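Local coordinates for protein Bm4233, isoform b (Brugia malayi, PDB 6ANY) that probably binds and carries sterols as a venom allergen-like member of the CAP superfamily, and is a vaccine candidate against lymphatic filariasis, at residues L32-R35 against Y39-R42. Numbering follows the deposited sequence.
Sequences LKNR and YMPR
A single backbone hydrogen bond, from N of M40 to O of L32 over 2.8 Å, ties residues 32-35 to residues 39-42. It is nearly straight, 164° at the hydrogen. The same oxygen also receives a longer CA-H...O contact, its distance to CA of Y39 being 3.5 Å. The backbones of K33 and Y39 form a single beta bridge, with CA atoms 4.2 Å apart, inside the long connection that leads from helix 10-28 to strand 43-44 of the CAP domain; three residues turn the chain back between the two segments.

On the exposed side, aliphatic carbons meet an aromatic ring. CG of K33 makes an off-centre CH-pi contact, 4.3 Å from the centroid of the Y39 ring. With CG beside the backbone N (chi1 -78°) and the chain extended beyond, K33 brings CE within 4.0 Å of CZ of Y39. Lysine suits this place because its methylenes lie obliquely against the CE1-CZ side of the broad tyrosine ring while its amine reaches onward.

On the buried side, M40's flexible thioether bends at chi2 and chi3, bringing SD to 4.0 Å from CB of N34; M40 packs on L27 and L111, which also touch L32. The amide of N34, buried beside them, can both accept and donate: OD1 accepts from the backbone N of T38 and weakly from that of N36, and ND2 bonds weakly to OE1 of Q117.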
loop_
_atom_site.group_PDB
_atom_site.type_symbol
_atom_site.label_atom_id
_atom_site.label_comp_id
_atom_site.label_asym_id
_atom_site.label_seq_id
_atom_site.Cartn_x
_atom_site.Cartn_y
_atom_site.Cartn_z
ATOM N N LEU A 32 -0.876 16.385 0.075
ATOM C CA LEU A 32 -1.833 15.681 -0.810
ATOM C C LEU A 32 -3.303 16.042 -0.531
ATOM O O LEU A 32 -3.740 16.047 0.593
ATOM C CB LEU A 32 -1.680 14.138 -0.752
ATOM C CG LEU A 32 -0.291 13.562 -1.015
ATOM C CD1 LEU A 32 -0.304 12.089 -0.772
ATOM C CD2 LEU A 32 0.191 13.938 -2.410
ATOM N N LYS A 33 -4.043 16.321 -1.596
ATOM C CA LYS A 33 -5.396 16.776 -1.527
ATOM C C LYS A 33 -6.339 15.599 -1.471
ATOM O O LYS A 33 -6.114 14.584 -2.121
ATOM C CB LYS A 33 -5.745 17.660 -2.742
ATOM C CG LYS A 33 -5.191 19.088 -2.620
ATOM C CD LYS A 33 -5.081 19.822 -3.916
ATOM C CE LYS A 33 -5.044 21.335 -3.688
ATOM N NZ LYS A 33 -4.731 22.032 -4.979
ATOM N N ASN A 34 -7.450 15.788 -0.779
ATOM C CA ASN A 34 -8.536 14.856 -0.824
ATOM C C ASN A 34 -9.508 15.275 -1.939
ATOM O O ASN A 34 -9.262 16.220 -2.725
ATOM C CB ASN A 34 -9.186 14.735 0.578
ATOM C CG ASN A 34 -9.756 16.056 1.112
ATOM O OD1 ASN A 34 -10.181 16.933 0.355
ATOM N ND2 ASN A 34 -9.698 16.221 2.438
ATOM N N ARG A 35 -10.626 14.599 -1.976
ATOM C CA ARG A 35 -11.683 14.853 -2.966
ATOM C C ARG A 35 -12.298 16.271 -2.951
ATOM O O ARG A 35 -12.720 16.811 -3.986
ATOM C CB ARG A 35 -12.792 13.838 -2.691
ATOM C CG ARG A 35 -13.482 13.271 -3.877
ATOM C CD ARG A 35 -14.766 13.967 -4.156
ATOM N NE ARG A 35 -15.394 13.276 -5.259
ATOM C CZ ARG A 35 -16.458 12.492 -5.199
ATOM N NH1 ARG A 35 -17.117 12.291 -4.057
ATOM N NH2 ARG A 35 -16.884 11.912 -6.323
ATOM N N TYR A 39 -6.036 19.840 1.613
ATOM C CA TYR A 39 -4.894 19.009 2.006
ATOM C C TYR A 39 -5.213 18.061 3.141
ATOM O O TYR A 39 -5.892 18.400 4.046
ATOM C CB TYR A 39 -3.699 19.859 2.370
ATOM C CG TYR A 39 -3.061 20.505 1.150
ATOM C CD1 TYR A 39 -2.465 19.723 0.169
ATOM C CD2 TYR A 39 -3.070 21.894 0.977
ATOM C CE1 TYR A 39 -1.928 20.274 -0.969
ATOM C CE2 TYR A 39 -2.505 22.470 -0.140
ATOM C CZ TYR A 39 -1.935 21.635 -1.115
ATOM O OH TYR A 39 -1.355 22.160 -2.202
ATOM N N MET A 40 -4.688 16.851 3.064
ATOM C CA MET A 40 -4.817 15.910 4.134
ATOM C C MET A 40 -3.988 16.372 5.293
ATOM O O MET A 40 -3.035 17.094 5.096
ATOM C CB MET A 40 -4.386 14.532 3.646
ATOM C CG MET A 40 -5.412 13.931 2.678
ATOM S SD MET A 40 -6.899 13.269 3.516
ATOM C CE MET A 40 -6.357 11.756 4.263
ATOM N N PRO A 41 -4.355 15.970 6.506
ATOM C CA PRO A 41 -3.704 16.544 7.697
ATOM C C PRO A 41 -2.322 15.980 7.871
ATOM O O PRO A 41 -2.090 14.846 7.506
ATOM C CB PRO A 41 -4.613 16.082 8.858
ATOM C CG PRO A 41 -5.456 14.974 8.309
ATOM C CD PRO A 41 -5.606 15.277 6.862
ATOM N N ARG A 42 -1.434 16.760 8.439
ATOM C CA ARG A 42 -0.102 16.294 8.802
ATOM C C ARG A 42 -0.168 15.173 9.814
ATOM O O ARG A 42 -1.054 15.163 10.655
ATOM C CB ARG A 42 0.802 17.433 9.293
ATOM C CG ARG A 42 1.257 18.345 8.157
ATOM C CD ARG A 42 1.937 19.638 8.650
ATOM N NE ARG A 42 3.320 19.433 9.052
ATOM C CZ ARG A 42 4.373 19.475 8.241
ATOM N NH1 ARG A 42 4.208 19.700 6.953
ATOM N NH2 ARG A 42 5.604 19.305 8.726
#